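3-carboxy-cis,cis-muconate cycloisomerase (Acinetobacter calcoaceticus, PDB 1Q5N) belongs to the largely helical fumarase/aspartase-type lyase superfamily, in which it is a cycloisomerase, and forms an assembly of four chains. Local coordinates at residues V31-A36 / E215-Q220; L37-A42 / V54-A59; A72-L77 / A82-K87; T109-L114 / H317-G322. All blocks are in the same frame, centred on the assembly; numbering follows the deposited sequence.

Contact 1. Residues V31-A36 / E215-Q220; sequences VEAEVA and EAYAKQ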
loop_
_atom_site.group_PDB
_atom_site.type_symbol
_atom_site.label_atom_id
_atom_site.label_comp_id
_atom_site.label_asym_id
_atom_site.label_seq_id
_atom_site.Cartn_x
_atom_site.Cartn_y
_atom_site.Cartn_z
ATOM N N VAL A 31 22.192 -17.379 18.280
ATOM C CA VAL A 31 23.057 -18.194 19.116
ATOM C C VAL A 31 22.143 -19.160 19.887
ATOM O O VAL A 31 22.374 -20.378 19.914
ATOM C CB VAL A 31 23.855 -17.326 20.106
ATOM C CG1 VAL A 31 24.480 -18.219 21.227
ATOM C CG2 VAL A 31 24.955 -16.544 19.345
ATOM N N GLU A 32 21.076 -18.629 20.460
ATOM C CA GLU A 32 20.168 -19.460 21.213
ATOM C C GLU A 32 19.619 -20.619 20.367
ATOM O O GLU A 32 19.490 -21.764 20.851
ATOM C CB GLU A 32 19.036 -18.594 21.728
ATOM C CG GLU A 32 18.056 -19.281 22.674
ATOM C CD GLU A 32 17.043 -18.268 23.266
ATOM O OE1 GLU A 32 17.389 -17.053 23.388
ATOM O OE2 GLU A 32 15.909 -18.684 23.619
ATOM N N ALA A 33 19.280 -20.318 19.110
ATOM C CA ALA A 33 18.779 -21.343 18.192
ATOM C C ALA A 33 19.841 -22.457 17.910
ATOM O O ALA A 33 19.495 -23.643 17.779
ATOM C CB ALA A 33 18.357 -20.706 16.868
ATOM N N GLU A 34 21.109 -22.050 17.758
ATOM C CA GLU A 34 22.197 -22.993 17.494
ATOM C C GLU A 34 22.418 -23.932 18.703
ATOM O O GLU A 34 22.557 -25.149 18.540
ATOM C CB GLU A 34 23.472 -22.230 17.145
ATOM C CG GLU A 34 23.439 -21.537 15.787
ATOM C CD GLU A 34 23.471 -22.500 14.609
ATOM O OE1 GLU A 34 23.462 -23.728 14.799
ATOM O OE2 GLU A 34 23.506 -22.025 13.473
ATOM N N VAL A 35 22.377 -23.356 19.907
ATOM C CA VAL A 35 22.521 -24.111 21.140
ATOM C C VAL A 35 21.399 -25.117 21.246
ATOM O O VAL A 35 21.647 -26.278 21.514
ATOM C CB VAL A 35 22.462 -23.193 22.380
ATOM C CG1 VAL A 35 22.418 -24.018 23.645
ATOM C CG2 VAL A 35 23.663 -22.298 22.406
ATOM N N ALA A 36 20.162 -24.697 21.011
ATOM C CA ALA A 36 19.054 -25.627 21.152
ATOM C C ALA A 36 19.168 -26.783 20.177
ATOM O O ALA A 36 18.781 -27.916 20.495
ATOM C CB ALA A 36 17.728 -24.907 20.969
ATOM N N GLU A 215 11.228 -32.536 16.763
ATOM C CA GLU A 215 10.437 -32.609 17.966
ATOM C C GLU A 215 11.214 -32.128 19.198
ATOM O O GLU A 215 10.715 -31.320 19.987
ATOM C CB GLU A 215 9.955 -34.030 18.131
ATOM C CG GLU A 215 9.300 -34.325 19.443
ATOM C CD GLU A 215 8.948 -35.792 19.516
ATOM O OE1 GLU A 215 9.890 -36.630 19.382
ATOM O OE2 GLU A 215 7.742 -36.101 19.674
ATOM N N ALA A 216 12.447 -32.590 19.336
ATOM C CA ALA A 216 13.263 -32.204 20.474
ATOM C C ALA A 216 13.785 -30.772 20.344
ATOM O O ALA A 216 14.105 -30.125 21.337
ATOM C CB ALA A 216 14.445 -33.179 20.640
ATOM N N TYR A 217 13.920 -30.282 19.121
ATOM C CA TYR A 217 14.386 -28.909 18.930
ATOM C C TYR A 217 13.245 -27.961 19.366
ATOM O O TYR A 217 13.460 -27.006 20.084
ATOM C CB TYR A 217 14.760 -28.727 17.456
ATOM C CG TYR A 217 15.129 -27.317 17.008
ATOM C CD1 TYR A 217 16.251 -26.667 17.509
ATOM C CD2 TYR A 217 14.394 -26.684 15.995
ATOM C CE1 TYR A 217 16.642 -25.424 17.002
ATOM C CE2 TYR A 217 14.767 -25.452 15.489
ATOM C CZ TYR A 217 15.891 -24.829 15.986
ATOM O OH TYR A 217 16.276 -23.632 15.433
ATOM N N ALA A 218 12.026 -28.261 18.949
ATOM C CA ALA A 218 10.882 -27.448 19.310
ATOM C C ALA A 218 10.804 -27.400 20.832
ATOM O O ALA A 218 10.727 -26.330 21.440
ATOM C CB ALA A 218 9.603 -28.059 18.724
ATOM N N LYS A 219 10.854 -28.574 21.445
ATOM C CA LYS A 219 10.761 -28.688 22.906
ATOM C C LYS A 219 11.815 -27.888 23.641
ATOM O O LYS A 219 11.503 -27.191 24.590
ATOM C CB LYS A 219 10.845 -30.145 23.282
ATOM C CG LYS A 219 10.416 -30.466 24.671
ATOM C CD LYS A 219 10.069 -31.953 24.727
ATOM C CE LYS A 219 8.903 -32.259 23.749
ATOM N NZ LYS A 219 8.646 -33.735 23.599
ATOM N N GLN A 220 13.062 -27.956 23.198
ATOM C CA GLN A 220 14.136 -27.190 23.835
ATOM C C GLN A 220 13.861 -25.694 23.866
ATOM O O GLN A 220 14.329 -24.989 24.746
ATOM C CB GLN A 220 15.469 -27.345 23.086
ATOM C CG GLN A 220 16.231 -28.630 23.277
ATOM C CD GLN A 220 16.437 -28.975 24.735
ATOM O OE1 GLN A 220 16.036 -30.057 25.175
ATOM N NE2 GLN A 220 17.036 -28.058 25.496
#

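Contact 2. Residues L37-A42 / V54-A59; sequences LAQAQA and VIQRAA. Unlike the reference sequence in segment 37-42: Ala40 (reference Gln). Unlike the reference sequence in segment 54-59: Val54 (reference Cys), Ile55 (reference Asp), Gln56 (reference Arg), Arg57 (reference Thr), Ala58 (reference Cys), Ala59 (reference Gln).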
loop_
_atom_site.group_PDB
_atom_site.type_symbol
_atom_site.label_atom_id
_atom_site.label_comp_id
_atom_site.label_asym_id
_atom_site.label_seq_id
_atom_site.Cartn_x
_atom_site.Cartn_y
_atom_site.Cartn_z
ATOM N N LEU A 37 19.692 -26.486 18.987
ATOM C CA LEU A 37 19.875 -27.482 17.934
ATOM C C LEU A 37 20.898 -28.576 18.344
ATOM O O LEU A 37 20.663 -29.761 18.118
ATOM C CB LEU A 37 20.353 -26.804 16.638
ATOM C CG LEU A 37 20.577 -27.792 15.478
ATOM C CD1 LEU A 37 19.271 -28.458 15.133
ATOM C CD2 LEU A 37 21.137 -27.080 14.268
ATOM N N ALA A 38 22.031 -28.148 18.905
ATOM C CA ALA A 38 23.087 -29.038 19.355
ATOM C C ALA A 38 22.549 -29.862 20.516
ATOM O O ALA A 38 22.753 -31.072 20.562
ATOM C CB ALA A 38 24.295 -28.242 19.791
ATOM N N GLN A 39 21.834 -29.223 21.430
ATOM C CA GLN A 39 21.277 -29.955 22.541
ATOM C C GLN A 39 20.249 -30.983 22.130
ATOM O O GLN A 39 20.246 -32.095 22.652
ATOM C CB GLN A 39 20.634 -29.020 23.542
ATOM C CG GLN A 39 21.620 -28.231 24.350
ATOM C CD GLN A 39 20.912 -27.463 25.467
ATOM O OE1 GLN A 39 21.172 -27.708 26.659
ATOM N NE2 GLN A 39 19.995 -26.541 25.093
ATOM N N ALA A 40 19.359 -30.614 21.206
ATOM C CA ALA A 40 18.320 -31.535 20.772
ATOM C C ALA A 40 18.935 -32.720 20.070
ATOM O O ALA A 40 18.452 -33.835 20.221
ATOM C CB ALA A 40 17.334 -30.841 19.852
ATOM N N GLN A 41 19.997 -32.470 19.305
ATOM C CA GLN A 41 20.661 -33.545 18.572
ATOM C C GLN A 41 21.430 -34.500 19.503
ATOM O O GLN A 41 21.397 -35.713 19.299
ATOM C CB GLN A 41 21.595 -32.976 17.496
ATOM C CG GLN A 41 20.836 -32.349 16.382
ATOM C CD GLN A 41 21.724 -31.659 15.357
ATOM O OE1 GLN A 41 22.838 -31.221 15.666
ATOM N NE2 GLN A 41 21.217 -31.536 14.124
ATOM N N ALA A 42 22.110 -33.949 20.508
ATOM C CA ALA A 42 22.858 -34.761 21.477
ATOM C C ALA A 42 21.855 -35.636 22.229
ATOM O O ALA A 42 22.059 -36.821 22.428
ATOM C CB ALA A 42 23.628 -33.858 22.471
ATOM N N VAL A 54 30.182 -28.504 24.991
ATOM C CA VAL A 54 31.186 -27.503 24.672
ATOM C C VAL A 54 30.549 -26.304 23.933
ATOM O O VAL A 54 30.877 -25.138 24.181
ATOM C CB VAL A 54 32.264 -28.113 23.799
ATOM C CG1 VAL A 54 33.103 -27.021 23.151
ATOM C CG2 VAL A 54 33.124 -29.032 24.639
ATOM N N ILE A 55 29.641 -26.602 23.013
ATOM C CA ILE A 55 28.940 -25.568 22.265
ATOM C C ILE A 55 28.079 -24.725 23.268
ATOM O O ILE A 55 28.171 -23.501 23.317
ATOM C CB ILE A 55 28.060 -26.240 21.171
ATOM C CG1 ILE A 55 28.945 -26.828 20.079
ATOM C CG2 ILE A 55 27.108 -25.251 20.572
ATOM C CD1 ILE A 55 28.182 -27.685 19.125
ATOM N N GLN A 56 27.271 -25.390 24.084
ATOM C CA GLN A 56 26.452 -24.703 25.070
ATOM C C GLN A 56 27.257 -23.780 25.991
ATOM O O GLN A 56 26.761 -22.734 26.415
ATOM C CB GLN A 56 25.715 -25.732 25.912
ATOM C CG GLN A 56 25.033 -25.161 27.123
ATOM C CD GLN A 56 24.208 -26.222 27.813
ATOM O OE1 GLN A 56 24.131 -27.384 27.342
ATOM N NE2 GLN A 56 23.576 -25.846 28.928
ATOM N N ARG A 57 28.489 -24.166 26.309
ATOM C CA ARG A 57 29.319 -23.352 27.177
ATOM C C ARG A 57 30.023 -22.258 26.426
ATOM O O ARG A 57 30.177 -21.164 26.943
ATOM C CB ARG A 57 30.372 -24.196 27.877
ATOM C CG ARG A 57 29.894 -24.930 29.115
ATOM C CD ARG A 57 31.069 -25.685 29.744
ATOM N NE ARG A 57 30.604 -26.695 30.692
ATOM C CZ ARG A 57 31.238 -27.847 30.927
ATOM N NH1 ARG A 57 32.372 -28.133 30.273
ATOM N NH2 ARG A 57 30.737 -28.713 31.817
ATOM N N ALA A 58 30.485 -22.553 25.219
ATOM C CA ALA A 58 31.169 -21.529 24.438
ATOM C C ALA A 58 30.185 -20.417 24.057
ATOM O O ALA A 58 30.566 -19.259 23.928
ATOM C CB ALA A 58 31.782 -22.138 23.176
ATOM N N ALA A 59 28.916 -20.789 23.901
ATOM C CA ALA A 59 27.848 -19.867 23.512
ATOM C C ALA A 59 27.620 -18.745 24.508
ATOM O O ALA A 59 27.391 -17.591 24.116
ATOM C CB ALA A 59 26.549 -20.634 23.316
#

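Contact 3. Residues A72-L77 / A82-K87; sequences ATATGL and AIPFVK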
loop_
_atom_site.group_PDB
_atom_site.type_symbol
_atom_site.label_atom_id
_atom_site.label_comp_id
_atom_site.label_asym_id
_atom_site.label_seq_id
_atom_site.Cartn_x
_atom_site.Cartn_y
_atom_site.Cartn_z
ATOM N N ALA A 72 28.674 -7.454 9.297
ATOM C CA ALA A 72 27.894 -6.623 8.370
ATOM C C ALA A 72 28.485 -6.688 6.950
ATOM O O ALA A 72 27.770 -6.935 5.983
ATOM C CB ALA A 72 27.817 -5.175 8.870
ATOM N N THR A 73 29.789 -6.508 6.827
ATOM C CA THR A 73 30.452 -6.569 5.528
ATOM C C THR A 73 30.188 -7.924 4.867
ATOM O O THR A 73 29.833 -7.985 3.690
ATOM C CB THR A 73 32.012 -6.375 5.705
ATOM O OG1 THR A 73 32.242 -5.115 6.344
ATOM C CG2 THR A 73 32.765 -6.430 4.370
ATOM N N ALA A 74 30.384 -9.009 5.618
ATOM C CA ALA A 74 30.189 -10.350 5.067
ATOM C C ALA A 74 28.726 -10.591 4.612
ATOM O O ALA A 74 28.489 -11.269 3.612
ATOM C CB ALA A 74 30.601 -11.407 6.102
ATOM N N THR A 75 27.764 -10.023 5.349
ATOM C CA THR A 75 26.341 -10.158 5.059
ATOM C C THR A 75 25.989 -9.630 3.676
ATOM O O THR A 75 25.254 -10.296 2.924
ATOM C CB THR A 75 25.509 -9.434 6.121
ATOM O OG1 THR A 75 25.725 -10.080 7.383
ATOM C CG2 THR A 75 24.033 -9.510 5.817
ATOM N N GLY A 76 26.533 -8.462 3.310
ATOM C CA GLY A 76 26.249 -7.905 2.003
ATOM C C GLY A 76 26.707 -8.828 0.895
ATOM O O GLY A 76 26.108 -8.857 -0.176
ATOM N N LEU A 77 27.756 -9.606 1.139
ATOM C CA LEU A 77 28.265 -10.505 0.100
ATOM C C LEU A 77 27.571 -11.877 0.071
ATOM O O LEU A 77 27.366 -12.476 -1.004
ATOM C CB LEU A 77 29.789 -10.681 0.254
ATOM C CG LEU A 77 30.623 -9.364 0.273
ATOM C CD1 LEU A 77 32.137 -9.637 0.556
ATOM C CD2 LEU A 77 30.448 -8.641 -1.069
ATOM N N ALA A 82 22.950 -15.250 8.414
ATOM C CA ALA A 82 23.273 -16.547 8.991
ATOM C C ALA A 82 24.589 -17.149 8.520
ATOM O O ALA A 82 25.341 -17.676 9.336
ATOM C CB ALA A 82 22.147 -17.524 8.759
ATOM N N ILE A 83 24.877 -17.057 7.226
ATOM C CA ILE A 83 26.098 -17.646 6.678
ATOM C C ILE A 83 27.396 -17.156 7.352
ATOM O O ILE A 83 28.169 -17.964 7.841
ATOM C CB ILE A 83 26.116 -17.465 5.116
ATOM C CG1 ILE A 83 25.128 -18.458 4.478
ATOM C CG2 ILE A 83 27.506 -17.724 4.533
ATOM C CD1 ILE A 83 24.815 -18.186 3.038
ATOM N N PRO A 84 27.632 -15.838 7.408
ATOM C CA PRO A 84 28.857 -15.345 8.040
ATOM C C PRO A 84 28.766 -15.538 9.555
ATOM O O PRO A 84 29.765 -15.617 10.240
ATOM C CB PRO A 84 28.867 -13.868 7.673
ATOM C CG PRO A 84 27.924 -13.767 6.500
ATOM C CD PRO A 84 26.866 -14.726 6.821
ATOM N N PHE A 85 27.555 -15.592 10.081
ATOM C CA PHE A 85 27.410 -15.776 11.498
ATOM C C PHE A 85 27.875 -17.199 11.872
ATOM O O PHE A 85 28.570 -17.378 12.866
ATOM C CB PHE A 85 25.955 -15.554 11.892
ATOM C CG PHE A 85 25.557 -16.260 13.144
ATOM C CD1 PHE A 85 25.819 -15.705 14.391
ATOM C CD2 PHE A 85 24.899 -17.482 13.087
ATOM C CE1 PHE A 85 25.429 -16.377 15.562
ATOM C CE2 PHE A 85 24.507 -18.158 14.251
ATOM C CZ PHE A 85 24.762 -17.607 15.477
ATOM N N VAL A 86 27.477 -18.196 11.082
ATOM C CA VAL A 86 27.866 -19.574 11.313
ATOM C C VAL A 86 29.388 -19.680 11.266
ATOM O O VAL A 86 29.951 -20.295 12.142
ATOM C CB VAL A 86 27.193 -20.559 10.277
ATOM C CG1 VAL A 86 27.904 -21.912 10.239
ATOM C CG2 VAL A 86 25.781 -20.834 10.692
ATOM N N LYS A 87 30.052 -19.069 10.277
ATOM C CA LYS A 87 31.519 -19.130 10.216
ATOM C C LYS A 87 32.093 -18.671 11.547
ATOM O O LYS A 87 32.873 -19.378 12.181
ATOM C CB LYS A 87 32.105 -18.205 9.143
ATOM C CG LYS A 87 31.558 -18.411 7.780
ATOM C CD LYS A 87 31.978 -19.735 7.185
ATOM C CE LYS A 87 33.059 -19.521 6.113
ATOM N NZ LYS A 87 32.556 -18.645 4.974
#

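Contact 4. Residues T109-L114 / H317-G322; sequences TSQDIL and HERSLG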
loop_
_atom_site.group_PDB
_atom_site.type_symbol
_atom_site.label_atom_id
_atom_site.label_comp_id
_atom_site.label_asym_id
_atom_site.label_seq_id
_atom_site.Cartn_x
_atom_site.Cartn_y
_atom_site.Cartn_z
ATOM N N THR A 109 19.789 -25.232 7.736
ATOM C CA THR A 109 20.117 -24.360 6.618
ATOM C C THR A 109 19.923 -22.958 7.203
ATOM O O THR A 109 19.322 -22.823 8.277
ATOM C CB THR A 109 19.185 -24.557 5.442
ATOM O OG1 THR A 109 19.617 -23.681 4.413
ATOM C CG2 THR A 109 17.757 -24.170 5.796
ATOM N N SER A 110 20.424 -21.934 6.511
ATOM C CA SER A 110 20.314 -20.537 6.977
ATOM C C SER A 110 18.927 -20.099 7.418
ATOM O O SER A 110 18.766 -19.484 8.480
ATOM C CB SER A 110 20.753 -19.575 5.890
ATOM O OG SER A 110 22.089 -19.842 5.558
ATOM N N GLN A 111 17.930 -20.403 6.592
ATOM C CA GLN A 111 16.574 -19.998 6.908
ATOM C C GLN A 111 16.032 -20.651 8.223
ATOM O O GLN A 111 15.190 -20.055 8.903
ATOM C CB GLN A 111 15.635 -20.260 5.694
ATOM C CG GLN A 111 14.227 -19.711 5.953
ATOM C CD GLN A 111 13.317 -19.624 4.732
ATOM O OE1 GLN A 111 13.676 -20.080 3.615
ATOM N NE2 GLN A 111 12.096 -19.055 4.944
ATOM N N ASP A 112 16.489 -21.850 8.582
ATOM C CA ASP A 112 16.001 -22.446 9.822
ATOM C C ASP A 112 16.396 -21.536 10.998
ATOM O O ASP A 112 15.579 -21.221 11.850
ATOM C CB ASP A 112 16.613 -23.826 10.074
ATOM C CG ASP A 112 16.266 -24.831 8.994
ATOM O OD1 ASP A 112 15.108 -24.816 8.501
ATOM O OD2 ASP A 112 17.161 -25.648 8.641
ATOM N N ILE A 113 17.654 -21.113 11.028
ATOM C CA ILE A 113 18.133 -20.291 12.117
ATOM C C ILE A 113 17.499 -18.868 12.075
ATOM O O ILE A 113 17.151 -18.307 13.100
ATOM C CB ILE A 113 19.681 -20.174 12.042
ATOM C CG1 ILE A 113 20.322 -21.562 12.101
ATOM C CG2 ILE A 113 20.197 -19.270 13.152
ATOM C CD1 ILE A 113 19.889 -22.433 13.269
ATOM N N LEU A 114 17.371 -18.293 10.885
ATOM C CA LEU A 114 16.790 -16.958 10.745
ATOM C C LEU A 114 15.303 -16.954 11.118
ATOM O O LEU A 114 14.889 -16.098 11.896
ATOM C CB LEU A 114 17.017 -16.442 9.315
ATOM C CG LEU A 114 18.526 -16.195 9.070
ATOM C CD1 LEU A 114 18.775 -15.954 7.629
ATOM C CD2 LEU A 114 19.034 -15.012 9.890
ATOM N N HIS A 317 9.128 -21.404 -4.979
ATOM C CA HIS A 317 9.486 -22.753 -4.578
ATOM C C HIS A 317 9.919 -22.972 -3.150
ATOM O O HIS A 317 9.145 -22.724 -2.253
ATOM C CB HIS A 317 10.584 -23.292 -5.516
ATOM C CG HIS A 317 10.129 -23.470 -6.934
ATOM N ND1 HIS A 317 9.019 -24.232 -7.268
ATOM C CD2 HIS A 317 10.651 -23.022 -8.112
ATOM C CE1 HIS A 317 8.878 -24.244 -8.595
ATOM N NE2 HIS A 317 9.852 -23.521 -9.128
ATOM N N GLU A 318 11.168 -23.406 -2.953
ATOM C CA GLU A 318 11.654 -23.725 -1.635
ATOM C C GLU A 318 12.412 -22.620 -0.912
ATOM O O GLU A 318 12.818 -22.799 0.226
ATOM C CB GLU A 318 12.521 -25.013 -1.692
ATOM C CG GLU A 318 11.712 -26.315 -1.922
ATOM C CD GLU A 318 10.874 -26.300 -3.239
ATOM O OE1 GLU A 318 11.488 -26.269 -4.346
ATOM O OE2 GLU A 318 9.607 -26.310 -3.152
ATOM N N ARG A 319 12.644 -21.495 -1.571
ATOM C CA ARG A 319 13.304 -20.367 -0.911
ATOM C C ARG A 319 13.223 -19.259 -1.943
ATOM O O ARG A 319 13.705 -19.413 -3.085
ATOM C CB ARG A 319 14.746 -20.666 -0.507
ATOM C CG ARG A 319 15.404 -19.467 0.227
ATOM C CD ARG A 319 16.493 -19.935 1.236
ATOM N NE ARG A 319 15.877 -20.949 2.097
ATOM C CZ ARG A 319 16.185 -22.259 2.114
ATOM N NH1 ARG A 319 17.146 -22.776 1.341
ATOM N NH2 ARG A 319 15.440 -23.077 2.842
ATOM N N SER A 320 12.571 -18.170 -1.534
ATOM C CA SER A 320 12.316 -17.077 -2.415
ATOM C C SER A 320 13.447 -16.094 -2.618
ATOM O O SER A 320 14.360 -15.998 -1.832
ATOM C CB SER A 320 11.074 -16.295 -1.966
ATOM O OG SER A 320 11.388 -15.562 -0.821
ATOM N N LEU A 321 13.298 -15.341 -3.696
ATOM C CA LEU A 321 14.222 -14.315 -4.123
ATOM C C LEU A 321 13.531 -12.971 -3.957
ATOM O O LEU A 321 12.784 -12.571 -4.835
ATOM C CB LEU A 321 14.475 -14.551 -5.598
ATOM C CG LEU A 321 15.865 -14.362 -6.081
ATOM C CD1 LEU A 321 16.830 -15.008 -5.097
ATOM C CD2 LEU A 321 15.928 -15.006 -7.436
ATOM N N GLY A 322 13.767 -12.262 -2.868
ATOM C CA GLY A 322 13.126 -10.960 -2.713
ATOM C C GLY A 322 12.043 -10.859 -1.632
ATOM O O GLY A 322 12.191 -10.097 -0.687
#

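Contact 1. Residues V31-A36 / E215-Q220
Two helices of the lyase-family region, 23-43 and 210-221, cross here, with Ala33 and Ala36 of one set against Tyr217 and Gln220 of the other. The axes of the two segments approach to 9.9 Å and their directions differ by 132°, an oblique crossing slightly nearer perpendicular than antiparallel. The two alanines contribute only methyl groups to the interface. Tyr217 has CG anti to its backbone N (chi1 174°), which reaches the ring across to helix 23-43 and presents an edge, not a face. In that ring plane, Tyr217 CE1 lies 3.5 Å from Ala33 O, while Tyr217 CD1 is 4.0 Å from Ala36 C. The Ala36 methyl completes the apolar part, with CB 4.1 Å from Tyr217 CE1. Gln220 packs through the base of its chain: its CB is 3.9 Å from Ala36 CB and its CG 3.8 Å from Ala36 O. No hydrogen bond spans the two segments. The polar ends are held by third parties, the Tyr217 hydroxyl bonding to Thr116 OG1 and, beyond a bend at chi2 (-52°), Gln220 OE1 to the side chain of Gln43. Thr116 lies on helix 110-146, which also receives Ala33 and Glu34, whereas helix 82-94 packs against Val31 and Glu34, and Ala59 of helix 49-59 against Val31 and Val35.

Contact 2. Residues L37-A42 / V54-A59
Ala38 meets Ile55 and Gln39 meets Gln56 where helix 23-43 packs against helix 49-59, the next helix along the chain. Ile55 reaches over with two of its branches. Its CG1 sits beside the backbone N (chi1 -70°), and the extended chi2 beyond it carries CD1 to 4.0 Å from Ala38 CB, with Ile55 CG2 at 4.2 Å from the same methyl carbon. The alanine is therefore touched by both arms of the branched side chain. Gln56 has CG anti to its backbone N (chi1 169°) and stretches out toward Gln39; both glutamines are extended beyond CG, and the two chains cross obliquely. Their amide planes are turned 68° apart, which excludes a stacked arrangement. Gln39 OE1 stands 3.1 Å from Gln56 OE1, but the placing of O and N in both amides is uncertain, and the nature of this polar pair is therefore left open. Gln39 also touches Gln220 of helix 210-221. The chemistry thus divides in two: a buried methyl-on-isoleucine contact at Ala38, and beside it a meeting of neutral amides on partly exposed residues.

Contact 3. Residues A72-L77 / A82-K87
Ala74 and Pro84 bring their backbones to a CA-CA distance of 6.0 Å, the closest pairing of the two helical segments, which the chain joins through only four intervening residues. The side chains at this point are correspondingly short. The pyrrolidine ring of Pro84 points at the Ala74 methyl: Ala74 CB is 3.4 Å from Pro84 CB, closer than two aliphatic carbons normally pack, and 3.6 Å from Pro84 CG. The ring then runs on over the backbone of segment 72-77, Pro84 CG lying 3.8 Å from Ala74 C and 3.9 Å from Thr75 N. Thr75 adds little with its side chain, since its OG1 is 4.4 Å from Pro84 CG. That hydroxyl turns back on its own helix instead: with OG1 beside the backbone N (chi1 -64°), it is hydrogen-bonded to Leu71 O one turn earlier. No hydrogen bond links the two segments. Pro84 occupies the first turn of helix 82-94, where a residue lacking an amide hydrogen costs no helical backbone bond, and the neighbouring Ile83 N is bonded to the side chain of Asn80 in the connection. Beyond the pair, Phe85 packs on helix 23-43, while Ala72 O accepts a hydrogen bond from Ser10 of the second subunit and Leu7 of that subunit packs on Thr75. The arrangement is that of two consecutive helices, 68-78 and 82-94, joined by a short connection in the helical N-terminal part of a lyase-superfamily chain, with Leu71 and Ala78 also packing on Pro84 and a subunit interface alongside.

Contact 4. Residues T109-L114 / H317-G322
The guanidinium of Arg319 has the hydroxyl of Thr109 over one face and the amide oxygen of Gln111 at its edge. Arg319 NE donates to Gln111 OE1 across 2.8 Å with an N-H...O angle of 170°, nearly straight. The oxygen lies in the guanidinium plane, and the donor lies in the carbonyl plane, on a lone pair, at a C=O...N angle of 145°. Since the amide and guanidinium planes are 79° apart, the two groups meet almost perpendicularly. Above the ion, Thr109 OG1 is 4.0 Å from Arg319 NH1, and the methyl CG2 of Thr109 is 3.9 Å from Arg319 NH2. The arginine chain is bent at chi3, while that of Gln111 runs extended past it in the opposite direction. The contact joins the N-terminal end of helix 110-146 to the loop between helices 290-311 and 323-351, long helices of the kind that build the central bundle in this superfamily. Thr109 is the N-cap residue, and its backbone N bonds to Asp112 OD2 at 2.8 Å, from above the carboxylate plane. Second-shell bonds fix the rest: Gln111 NE2 reaches Asp115 and His231 O, Arg319 NH1 reaches Ala199 O, and Asp112 OD1 takes His231 NE2. Next to the arginine, Glu318 turns to another chain, forming salt bridges with Lys169 and Arg172 of the third subunit.

All four contacts lie on the same side of the chain's centre. Contacts 1 and 2 share helix 23-43 and have centres 9 Å apart; they touch through Val35 against Ala59 and through Ala40 against Ala216 and Tyr217. Contacts 1 and 3 have centres about 22 Å apart and touch through Phe85, Val86 and Glu34. Contacts 3 and 4, with centres about 15 Å apart, meet where Ala82 and Ile83 pack on Ser110 and Leu114. Along the chain, contact 2 precedes contact 3 in sequence, both fall between the segments of contact 1, and contacts 1 and 4 interleave. Local helix pairs are thus tied to distant sequence, and contacts 3 and 4 also reach neighbouring subunits.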